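Local coordinates for protein fusolin (Anomala cuprea entomopoxvirus, PDB 4YN1) that forms the spindle-shaped protein crystals that enhance viral virulence, and probably attacks chitin as a lytic polysaccharide monooxygenase, at residues A[2-7]-A[211-216]; A[78-83]-A[165-170]; A[120-125]-A[132-137]. All blocks are in the same frame, centred on the assembly; numbering follows the deposited sequence.

Contact 1 (A[2-7]-A[211-216]); sequences GYVTFP and IYVRWQ
The W215 indole meets G2 at its edge. G2 N lies near the ring plane, 4.4 Å from W215 CZ3. One face of the indole stacks on F149, while F138 and Y196 meet the ring at steep angles. W215 NE1 is hydrogen-bonded to S147 OG. On the other strand, the F6 ring has P7 CD over one face, offset toward the rim.

At phi 159° and psi -170°, a CB on G2 would press on the carbonyl O of the residue before and point at the indole. With none there, the backbone lies at the ring edge.

The middle of the contact is V4 against V213. The two side chains meet tip to tip, with V4 CG2 3.8 Å from V213 CG2. V4 CG1 is anti to the backbone N (chi1 -168°), which leaves CG2, anti to the carbonyl carbon, to face V213. Farther along, P7 CG lies 4.3 Å from I211 CD1. A cis peptide precedes P7.

Strand 2-6 is held from its own sheet. T5 and F6 both face E137 in a classic beta bulge, and T5 OG1 bonds to E137 OE1.

V4 N also bonds to N227 OD1, a polar tie to the opposite sheet. Between the two segments themselves, V4/V213 and P7/I211 are purely apolar and buried. Dispersion and exclusion of water probably hold these pairs together, as in a beta-sandwich core.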
loop_
_atom_site.group_PDB
_atom_site.type_symbol
_atom_site.label_atom_id
_atom_site.label_comp_id
_atom_site.label_asym_id
_atom_site.label_seq_id
_atom_site.Cartn_x
_atom_site.Cartn_y
_atom_site.Cartn_z
ATOM N N GLY A 2 -0.926 -7.360 -11.092
ATOM C CA GLY A 2 -2.070 -7.329 -10.192
ATOM C C GLY A 2 -1.866 -6.383 -9.039
ATOM O O GLY A 2 -0.884 -5.627 -9.009
ATOM N N TYR A 3 -2.782 -6.461 -8.084
ATOM C CA TYR A 3 -2.754 -5.586 -6.929
ATOM C C TYR A 3 -3.568 -6.158 -5.766
ATOM O O TYR A 3 -4.442 -7.008 -5.942
ATOM C CB TYR A 3 -3.258 -4.174 -7.299
ATOM C CG TYR A 3 -4.502 -4.192 -8.177
ATOM C CD1 TYR A 3 -5.732 -4.584 -7.667
ATOM C CD2 TYR A 3 -4.439 -3.839 -9.518
ATOM C CE1 TYR A 3 -6.837 -4.752 -8.493
ATOM C CE2 TYR A 3 -5.562 -3.913 -10.337
ATOM C CZ TYR A 3 -6.745 -4.435 -9.836
ATOM O OH TYR A 3 -7.881 -4.524 -10.610
ATOM N N VAL A 4 -3.345 -5.618 -4.588
ATOM C CA VAL A 4 -4.088 -6.061 -3.415
ATOM C C VAL A 4 -5.456 -5.413 -3.453
ATOM O O VAL A 4 -5.553 -4.190 -3.508
ATOM C CB VAL A 4 -3.375 -5.758 -2.062
ATOM C CG1 VAL A 4 -4.059 -6.510 -0.926
ATOM C CG2 VAL A 4 -1.894 -6.136 -2.100
ATOM N N THR A 5 -6.519 -6.213 -3.350
ATOM C CA THR A 5 -7.874 -5.659 -3.298
ATOM C C THR A 5 -8.398 -5.609 -1.883
ATOM O O THR A 5 -9.269 -4.798 -1.586
ATOM C CB THR A 5 -8.800 -6.413 -4.232
ATOM O OG1 THR A 5 -8.571 -7.810 -4.097
ATOM C CG2 THR A 5 -8.625 -5.973 -5.629
ATOM N N PHE A 6 -7.914 -6.498 -1.022
ATOM C CA PHE A 6 -8.291 -6.437 0.377
ATOM C C PHE A 6 -7.131 -6.780 1.279
ATOM O O PHE A 6 -6.620 -7.906 1.222
ATOM C CB PHE A 6 -9.469 -7.344 0.766
ATOM C CG PHE A 6 -9.811 -7.137 2.230
ATOM C CD1 PHE A 6 -10.447 -5.979 2.654
ATOM C CD2 PHE A 6 -9.481 -8.090 3.178
ATOM C CE1 PHE A 6 -10.656 -5.740 4.017
ATOM C CE2 PHE A 6 -9.692 -7.857 4.534
ATOM C CZ PHE A 6 -10.267 -6.680 4.948
ATOM N N PRO A 7 -6.826 -5.928 2.264
ATOM C CA PRO A 7 -7.194 -4.501 2.394
ATOM C C PRO A 7 -6.658 -3.804 1.138
ATOM O O PRO A 7 -5.585 -4.146 0.624
ATOM C CB PRO A 7 -6.522 -4.076 3.714
ATOM C CG PRO A 7 -6.097 -5.367 4.393
ATOM C CD PRO A 7 -5.794 -6.292 3.251
ATOM N N ILE A 211 0.996 -2.649 5.498
ATOM C CA ILE A 211 1.171 -4.043 5.103
ATOM C C ILE A 211 1.821 -3.939 3.713
ATOM O O ILE A 211 1.325 -3.204 2.842
ATOM C CB ILE A 211 -0.119 -4.865 5.061
ATOM C CG1 ILE A 211 -0.833 -4.881 6.438
ATOM C CG2 ILE A 211 0.152 -6.271 4.512
ATOM C CD1 ILE A 211 -2.288 -5.428 6.414
ATOM N N TYR A 212 2.958 -4.591 3.527
ATOM C CA TYR A 212 3.692 -4.503 2.269
ATOM C C TYR A 212 3.694 -5.882 1.660
ATOM O O TYR A 212 4.167 -6.829 2.299
ATOM C CB TYR A 212 5.109 -4.032 2.513
ATOM C CG TYR A 212 5.865 -3.651 1.270
ATOM C CD1 TYR A 212 5.414 -2.621 0.448
ATOM C CD2 TYR A 212 7.121 -4.173 1.014
ATOM C CE1 TYR A 212 6.147 -2.189 -0.639
ATOM C CE2 TYR A 212 7.880 -3.730 -0.075
ATOM C CZ TYR A 212 7.368 -2.777 -0.927
ATOM O OH TYR A 212 8.134 -2.322 -1.972
ATOM N N VAL A 213 3.048 -6.009 0.505
ATOM C CA VAL A 213 2.840 -7.273 -0.184
ATOM C C VAL A 213 3.772 -7.388 -1.370
ATOM O O VAL A 213 3.786 -6.516 -2.247
ATOM C CB VAL A 213 1.378 -7.421 -0.609
ATOM C CG1 VAL A 213 1.170 -8.739 -1.369
ATOM C CG2 VAL A 213 0.436 -7.334 0.602
ATOM N N ARG A 214 4.460 -8.527 -1.449
ATOM C CA ARG A 214 5.374 -8.822 -2.526
ATOM C C ARG A 214 4.895 -10.105 -3.214
ATOM O O ARG A 214 4.756 -11.134 -2.554
ATOM C CB ARG A 214 6.783 -9.011 -1.974
ATOM C CG ARG A 214 7.810 -9.446 -3.031
ATOM C CD ARG A 214 9.156 -9.704 -2.380
ATOM N NE ARG A 214 10.144 -10.035 -3.395
ATOM C CZ ARG A 214 11.117 -10.937 -3.297
ATOM N NH1 ARG A 214 11.334 -11.571 -2.159
ATOM N NH2 ARG A 214 11.919 -11.161 -4.319
ATOM N N TRP A 215 4.635 -10.034 -4.523
ATOM C CA TRP A 215 4.273 -11.210 -5.324
ATOM C C TRP A 215 5.457 -11.413 -6.250
ATOM O O TRP A 215 5.644 -10.617 -7.156
ATOM C CB TRP A 215 3.011 -10.949 -6.166
ATOM C CG TRP A 215 2.563 -12.141 -6.952
ATOM C CD1 TRP A 215 2.707 -13.451 -6.605
ATOM C CD2 TRP A 215 1.696 -12.123 -8.095
ATOM N NE1 TRP A 215 2.040 -14.252 -7.504
ATOM C CE2 TRP A 215 1.428 -13.463 -8.439
ATOM C CE3 TRP A 215 1.221 -11.109 -8.939
ATOM C CZ2 TRP A 215 0.590 -13.813 -9.513
ATOM C CZ3 TRP A 215 0.344 -11.461 -9.961
ATOM C CH2 TRP A 215 0.099 -12.799 -10.278
ATOM N N GLN A 216 6.255 -12.474 -6.030
ATOM C CA GLN A 216 7.479 -12.686 -6.786
ATOM C C GLN A 216 7.354 -13.860 -7.752
ATOM O O GLN A 216 7.029 -14.956 -7.319
ATOM C CB GLN A 216 8.604 -12.952 -5.773
ATOM C CG GLN A 216 9.996 -13.220 -6.365
ATOM C CD GLN A 216 10.493 -12.106 -7.263
ATOM O OE1 GLN A 216 10.654 -10.952 -6.861
ATOM N NE2 GLN A 216 10.797 -12.401 -8.495
#

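Contact 2 (A[78-83]-A[165-170]); sequences RDICWI and VTWPLL. With NAG (2-acetamido-2-deoxy-beta-D-glucopyranose), chain B; NAG (2-acetamido-2-deoxy-beta-D-glucopyranose), chain C.
W167 receives two isoleucines from the first turn of helix 80-87. I83 CG2 touches the six-membered part of the indole, 3.8 Å from W167 CZ2, and the two side chains cross obliquely. I80 CD1 comes to 4.3 Å from W167 CZ3. I80 reaches the indole through its longer branch: CG1 is anti to the backbone N (chi1 -155°), and CD1 continues from there to the ring.

The next shell fixes the indole. W167 NE1 is hydrogen-bonded to V88 O, and the rings of Y152 and Y212 pack edge-to-face with it. A short 3-10 turn carries the tryptophan, and W167 O accepts from L170 N where strand 170-176 starts.

D79 positions the helix turn as its N-cap. Its OD1 takes the C81 N-H at 3.1 Å, met from above the carboxylate plane.

The residues at this helix start also touch the glycan. I80 CB lies 3.8 Å from C8, the acetyl methyl of the chain C NAG, so I80 is shared between sugar and tryptophan. R78 CD is 3.2 Å from O7 of the chain B NAG. The C1 atom of that chain B sugar is bonded to O4 of the chain C NAG. E150, Y152 and N175 complete this pocket; N175 probably carries the N-linked sugar.

Helix 80-87 thus lies against the outer side of the sheet. I80 rests on E150 and Y152 of strand 147-154, and both isoleucines touch R214 of strand 209-217. W167 fills the space between the helix and these strands from the loop that joins 147-154 to 170-176.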
loop_
_atom_site.group_PDB
_atom_site.type_symbol
_atom_site.label_atom_id
_atom_site.label_comp_id
_atom_site.label_asym_id
_atom_site.label_seq_id
_atom_site.Cartn_x
_atom_site.Cartn_y
_atom_site.Cartn_z
ATOM N N ARG A 78 15.298 -14.748 -4.704
ATOM C CA ARG A 78 14.998 -15.367 -3.411
ATOM C C ARG A 78 15.709 -14.699 -2.254
ATOM O O ARG A 78 15.296 -14.879 -1.107
ATOM C CB ARG A 78 15.386 -16.853 -3.385
ATOM C CG ARG A 78 14.554 -17.687 -4.352
ATOM C CD ARG A 78 15.012 -19.114 -4.450
ATOM N NE ARG A 78 14.398 -19.841 -5.575
ATOM C CZ ARG A 78 14.848 -19.864 -6.831
ATOM N NH1 ARG A 78 15.943 -19.181 -7.172
ATOM N NH2 ARG A 78 14.205 -20.560 -7.759
ATOM N N ASP A 79 16.805 -14.025 -2.537
ATOM C CA ASP A 79 17.645 -13.390 -1.528
ATOM C C ASP A 79 17.113 -12.020 -1.187
ATOM O O ASP A 79 17.311 -11.097 -1.951
ATOM C CB ASP A 79 19.095 -13.319 -2.054
ATOM C CG ASP A 79 20.090 -12.752 -1.048
ATOM O OD1 ASP A 79 19.683 -12.493 0.113
ATOM O OD2 ASP A 79 21.255 -12.538 -1.429
ATOM N N ILE A 80 16.462 -11.878 -0.041
ATOM C CA ILE A 80 15.912 -10.574 0.367
ATOM C C ILE A 80 16.984 -9.483 0.492
ATOM O O ILE A 80 16.707 -8.328 0.169
ATOM C CB ILE A 80 14.994 -10.706 1.615
ATOM C CG1 ILE A 80 13.956 -9.552 1.694
ATOM C CG2 ILE A 80 15.804 -10.855 2.904
ATOM C CD1 ILE A 80 12.891 -9.585 0.633
ATOM N N CYS A 81 18.248 -9.841 0.822
ATOM C CA CYS A 81 19.325 -8.836 0.868
ATOM C C CYS A 81 19.583 -8.227 -0.499
ATOM O O CYS A 81 19.798 -7.023 -0.606
ATOM C CB CYS A 81 20.594 -9.443 1.448
ATOM S SG CYS A 81 20.387 -10.021 3.138
ATOM N N TRP A 82 19.509 -9.044 -1.557
ATOM C CA TRP A 82 19.634 -8.585 -2.937
ATOM C C TRP A 82 18.452 -7.628 -3.265
ATOM O O TRP A 82 18.654 -6.566 -3.846
ATOM C CB TRP A 82 19.638 -9.779 -3.920
ATOM C CG TRP A 82 19.602 -9.369 -5.360
ATOM C CD1 TRP A 82 18.538 -9.428 -6.204
ATOM C CD2 TRP A 82 20.672 -8.779 -6.105
ATOM N NE1 TRP A 82 18.877 -8.923 -7.433
ATOM C CE2 TRP A 82 20.179 -8.503 -7.399
ATOM C CE3 TRP A 82 22.028 -8.522 -5.829
ATOM C CZ2 TRP A 82 20.989 -7.979 -8.412
ATOM C CZ3 TRP A 82 22.833 -8.020 -6.842
ATOM C CH2 TRP A 82 22.304 -7.720 -8.103
ATOM N N ILE A 83 17.250 -7.991 -2.861
ATOM C CA ILE A 83 16.051 -7.144 -3.108
ATOM C C ILE A 83 16.200 -5.777 -2.419
ATOM O O ILE A 83 16.093 -4.723 -3.051
ATOM C CB ILE A 83 14.782 -7.893 -2.631
ATOM C CG1 ILE A 83 14.551 -9.192 -3.466
ATOM C CG2 ILE A 83 13.525 -6.981 -2.609
ATOM C CD1 ILE A 83 14.442 -9.031 -4.917
ATOM N N VAL A 165 8.090 4.145 4.156
ATOM C CA VAL A 165 8.111 2.690 4.295
ATOM C C VAL A 165 9.500 2.259 3.760
ATOM O O VAL A 165 9.834 2.579 2.627
ATOM C CB VAL A 165 6.968 2.058 3.471
ATOM C CG1 VAL A 165 7.121 0.558 3.379
ATOM C CG2 VAL A 165 5.616 2.423 4.061
ATOM N N THR A 166 10.330 1.620 4.590
ATOM C CA THR A 166 11.681 1.196 4.189
ATOM C C THR A 166 11.933 -0.167 4.817
ATOM O O THR A 166 11.271 -0.528 5.801
ATOM C CB THR A 166 12.755 2.231 4.660
ATOM O OG1 THR A 166 12.746 2.259 6.092
ATOM C CG2 THR A 166 12.481 3.604 4.175
ATOM N N TRP A 167 12.842 -0.943 4.232
ATOM C CA TRP A 167 13.076 -2.323 4.684
ATOM C C TRP A 167 13.462 -2.495 6.174
ATOM O O TRP A 167 12.879 -3.349 6.857
ATOM C CB TRP A 167 14.064 -3.035 3.769
ATOM C CG TRP A 167 13.523 -3.241 2.394
ATOM C CD1 TRP A 167 13.866 -2.560 1.256
ATOM C CD2 TRP A 167 12.514 -4.182 2.013
ATOM N NE1 TRP A 167 13.193 -3.073 0.185
ATOM C CE2 TRP A 167 12.376 -4.095 0.614
ATOM C CE3 TRP A 167 11.843 -5.206 2.691
ATOM C CZ2 TRP A 167 11.499 -4.918 -0.099
ATOM C CZ3 TRP A 167 10.974 -6.025 1.982
ATOM C CH2 TRP A 167 10.791 -5.857 0.608
ATOM N N PRO A 168 14.307 -1.639 6.759
ATOM C CA PRO A 168 14.568 -1.776 8.216
ATOM C C PRO A 168 13.356 -1.484 9.112
ATOM O O PRO A 168 13.410 -1.768 10.315
ATOM C CB PRO A 168 15.709 -0.807 8.482
ATOM C CG PRO A 168 15.976 -0.102 7.240
ATOM C CD PRO A 168 15.089 -0.551 6.154
ATOM N N LEU A 169 12.243 -0.930 8.549
ATOM C CA LEU A 169 11.023 -0.707 9.315
ATOM C C LEU A 169 9.973 -1.763 9.012
ATOM O O LEU A 169 8.824 -1.588 9.432
ATOM C CB LEU A 169 10.456 0.694 9.034
ATOM C CG LEU A 169 11.353 1.867 9.327
ATOM C CD1 LEU A 169 10.585 3.190 9.145
ATOM C CD2 LEU A 169 11.927 1.756 10.731
ATOM N N LEU A 170 10.342 -2.861 8.328
ATOM C CA LEU A 170 9.398 -3.939 7.946
ATOM C C LEU A 170 9.801 -5.261 8.561
ATOM O O LEU A 170 10.981 -5.525 8.744
ATOM C CB LEU A 170 9.357 -4.077 6.417
ATOM C CG LEU A 170 8.653 -2.976 5.632
ATOM C CD1 LEU A 170 8.924 -3.151 4.168
ATOM C CD2 LEU A 170 7.179 -2.972 5.890
HETATM C C1 NAG B . 15.249 -19.433 0.190
HETATM C C2 NAG B . 15.672 -20.496 -0.825
HETATM C C3 NAG B . 17.141 -20.841 -0.580
HETATM C C4 NAG B . 18.004 -19.591 -0.669
HETATM C C5 NAG B . 17.459 -18.475 0.218
HETATM C C6 NAG B . 18.122 -17.147 -0.054
HETATM C C7 NAG B . 14.059 -22.150 -1.710
HETATM C C8 NAG B . 13.231 -23.357 -1.384
HETATM N N2 NAG B . 14.839 -21.682 -0.716
HETATM O O3 NAG B . 17.553 -21.754 -1.593
HETATM O O4 NAG B . 19.321 -19.888 -0.208
HETATM O O5 NAG B . 16.055 -18.285 -0.020
HETATM O O6 NAG B . 17.931 -16.256 1.037
HETATM O O7 NAG B . 14.045 -21.640 -2.823
HETATM C C1 NAG C . 10.756 -17.220 1.809
HETATM C C2 NAG C . 12.131 -16.659 2.160
HETATM C C3 NAG C . 13.129 -17.137 1.103
HETATM C C4 NAG C . 13.107 -18.656 1.002
HETATM C C5 NAG C . 11.678 -19.135 0.759
HETATM C C6 NAG C . 11.528 -20.642 0.744
HETATM C C7 NAG C . 12.519 -14.477 3.190
HETATM C C8 NAG C . 12.321 -12.995 3.066
HETATM N N2 NAG C . 12.068 -15.209 2.180
HETATM O O3 NAG C . 14.437 -16.658 1.416
HETATM O O4 NAG C . 13.918 -19.082 -0.085
HETATM O O5 NAG C . 10.845 -18.649 1.823
HETATM O O6 NAG C . 12.010 -21.223 1.951
HETATM O O7 NAG C . 13.078 -14.983 4.157
#

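Contact 3 (A[120-125]-A[132-137]); sequences TVIPLE and IPIELE. With EDO (1,2-ethanediol), chain E.
I122 pairs with I134 and L124 with I132, so the register runs in opposite senses, but the CA atoms stay 9.1 Å apart at I122 and I134 and the two segments meet through side chains alone.

I122 and I134 reach toward each other tip to tip. I134 CD1 sits 3.9 Å from I122 CD1 and also touches I122 CG2. It is thus in contact with both branches of I122.

L124 and I132 cross at about a right angle. L124 CD2 lies 3.9 Å from I132 CG1. The CG1 branch of I132 is anti to the carbonyl carbon (chi1 -64°), which presents CG1 to the leucine methyl.

A 1,2-ethanediol, probably from the crystallisation liquor, lies beside this pair. E125 N donates to its O2 at 3.1 Å, with an N-H...O angle of 157°. Its carbon C2 rests 3.8 Å from I132 CG2. The molecule thus binds a backbone N-H at one end of the contact and packs against the isoleucine.

F233 of strand 223-234 touches I122, L124 and I132 and joins the two pairs into one apolar cluster. I134 is also packed on V202 and F6. E135, next along the strand, forms a salt bridge with R184.

Strand 120-123 runs parallel to strand 223-234 and is bonded to it through the backbone, whereas strand 131-140 belongs to the other sheet. Aliphatic side chains meeting between two sheets in this way are characteristic of a beta-sandwich, consistent with the E-set clan and the LPMO family of this protein.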
loop_
_atom_site.group_PDB
_atom_site.type_symbol
_atom_site.label_atom_id
_atom_site.label_comp_id
_atom_site.label_asym_id
_atom_site.label_seq_id
_atom_site.Cartn_x
_atom_site.Cartn_y
_atom_site.Cartn_z
ATOM N N THR A 120 -7.588 1.221 5.638
ATOM C CA THR A 120 -8.683 0.279 5.861
ATOM C C THR A 120 -8.772 0.166 7.389
ATOM O O THR A 120 -7.757 -0.132 8.031
ATOM C CB THR A 120 -8.392 -1.070 5.250
ATOM O OG1 THR A 120 -8.519 -0.943 3.814
ATOM C CG2 THR A 120 -9.324 -2.174 5.778
ATOM N N VAL A 121 -9.941 0.437 7.971
ATOM C CA VAL A 121 -10.176 0.320 9.435
ATOM C C VAL A 121 -10.655 -1.081 9.774
ATOM O O VAL A 121 -11.750 -1.452 9.369
ATOM C CB VAL A 121 -11.170 1.402 9.915
ATOM C CG1 VAL A 121 -11.409 1.313 11.418
ATOM C CG2 VAL A 121 -10.684 2.784 9.541
ATOM N N ILE A 122 -9.846 -1.849 10.557
ATOM C CA ILE A 122 -10.127 -3.233 10.945
ATOM C C ILE A 122 -10.608 -3.251 12.386
ATOM O O ILE A 122 -9.829 -2.986 13.293
ATOM C CB ILE A 122 -8.882 -4.102 10.736
ATOM C CG1 ILE A 122 -8.437 -4.021 9.244
ATOM C CG2 ILE A 122 -9.188 -5.547 11.174
ATOM C CD1 ILE A 122 -7.067 -4.507 8.961
ATOM N N PRO A 123 -11.901 -3.527 12.612
ATOM C CA PRO A 123 -12.436 -3.460 13.975
ATOM C C PRO A 123 -12.004 -4.663 14.778
ATOM O O PRO A 123 -11.896 -5.716 14.219
ATOM C CB PRO A 123 -13.958 -3.440 13.744
ATOM C CG PRO A 123 -14.140 -4.225 12.517
ATOM C CD PRO A 123 -12.969 -3.843 11.635
ATOM N N LEU A 124 -11.676 -4.491 16.062
ATOM C CA LEU A 124 -11.276 -5.605 16.907
ATOM C C LEU A 124 -12.457 -6.019 17.782
ATOM O O LEU A 124 -13.146 -5.165 18.303
ATOM C CB LEU A 124 -10.124 -5.181 17.846
ATOM C CG LEU A 124 -8.830 -4.734 17.171
ATOM C CD1 LEU A 124 -7.804 -4.361 18.164
ATOM C CD2 LEU A 124 -8.273 -5.796 16.262
ATOM N N GLU A 125 -12.612 -7.289 18.034
ATOM C CA GLU A 125 -13.630 -7.737 18.987
ATOM C C GLU A 125 -12.995 -7.840 20.383
ATOM O O GLU A 125 -13.703 -7.741 21.378
ATOM C CB GLU A 125 -14.203 -9.092 18.568
ATOM C CG GLU A 125 -15.335 -9.559 19.471
ATOM C CD GLU A 125 -16.223 -10.635 18.883
ATOM O OE1 GLU A 125 -15.681 -11.624 18.341
ATOM O OE2 GLU A 125 -17.463 -10.500 18.989
ATOM N N ILE A 132 -3.868 -10.838 14.604
ATOM C CA ILE A 132 -5.176 -10.730 14.019
ATOM C C ILE A 132 -5.107 -11.354 12.629
ATOM O O ILE A 132 -4.479 -10.788 11.762
ATOM C CB ILE A 132 -5.665 -9.276 13.968
ATOM C CG1 ILE A 132 -5.825 -8.713 15.414
ATOM C CG2 ILE A 132 -6.997 -9.208 13.222
ATOM C CD1 ILE A 132 -4.693 -8.010 15.918
ATOM N N PRO A 133 -5.728 -12.502 12.395
ATOM C CA PRO A 133 -5.699 -13.071 11.040
ATOM C C PRO A 133 -6.560 -12.254 10.065
ATOM O O PRO A 133 -7.696 -11.925 10.365
ATOM C CB PRO A 133 -6.267 -14.463 11.235
ATOM C CG PRO A 133 -7.167 -14.331 12.423
ATOM C CD PRO A 133 -6.507 -13.351 13.319
ATOM N N ILE A 134 -5.976 -11.861 8.952
ATOM C CA ILE A 134 -6.689 -11.124 7.893
ATOM C C ILE A 134 -6.696 -12.028 6.656
ATOM O O ILE A 134 -5.630 -12.494 6.276
ATOM C CB ILE A 134 -5.904 -9.814 7.612
ATOM C CG1 ILE A 134 -5.789 -8.922 8.890
ATOM C CG2 ILE A 134 -6.453 -9.026 6.410
ATOM C CD1 ILE A 134 -6.953 -8.420 9.426
ATOM N N GLU A 135 -7.835 -12.200 5.965
ATOM C CA GLU A 135 -7.776 -12.967 4.720
ATOM C C GLU A 135 -7.464 -11.958 3.642
ATOM O O GLU A 135 -8.349 -11.256 3.163
ATOM C CB GLU A 135 -9.058 -13.696 4.416
ATOM C CG GLU A 135 -8.942 -14.540 3.169
ATOM C CD GLU A 135 -10.282 -15.113 2.780
ATOM O OE1 GLU A 135 -11.248 -14.325 2.660
ATOM O OE2 GLU A 135 -10.336 -16.320 2.461
ATOM N N LEU A 136 -6.219 -11.866 3.263
ATOM C CA LEU A 136 -5.824 -10.899 2.250
ATOM C C LEU A 136 -6.275 -11.396 0.884
ATOM O O LEU A 136 -6.120 -12.577 0.589
ATOM C CB LEU A 136 -4.303 -10.728 2.290
ATOM C CG LEU A 136 -3.682 -9.667 1.389
ATOM C CD1 LEU A 136 -2.669 -8.821 2.132
ATOM C CD2 LEU A 136 -3.048 -10.259 0.192
ATOM N N GLU A 137 -6.811 -10.516 0.047
ATOM C CA GLU A 137 -7.140 -10.919 -1.323
ATOM C C GLU A 137 -6.240 -10.158 -2.267
ATOM O O GLU A 137 -6.226 -8.927 -2.255
ATOM C CB GLU A 137 -8.611 -10.635 -1.635
ATOM C CG GLU A 137 -9.079 -11.157 -3.000
ATOM C CD GLU A 137 -10.442 -10.653 -3.430
ATOM O OE1 GLU A 137 -10.577 -9.419 -3.551
ATOM O OE2 GLU A 137 -11.353 -11.468 -3.708
HETATM C C1 EDO E . -9.250 -9.980 17.009
HETATM O O1 EDO E . -9.478 -9.016 18.039
HETATM C C2 EDO E . -9.870 -9.525 15.678
HETATM O O2 EDO E . -11.155 -8.998 15.941
#

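Overall arrangement
All three contacts lie in the LPMO-like part of the chain. Contact 1 is innermost. Its centre is about 16 Å from that of contact 2 and about 14 Å from that of contact 3. The centres of contacts 2 and 3 are about 24 Å apart, their nearest atoms about 12 Å. Contacts 1 and 3 both join the four-stranded sheet to the six-stranded one; F6 and T5 meet E137 of contact 3. Contact 2 is on the outer side of strand 209-217, where Y212 and R214 pack on W167, I80 and I83. Along the chain, contact 1 spans contact 2, which spans contact 3. Strands 2-6 and 209-217, about 200 residues apart, meet face to face in the core.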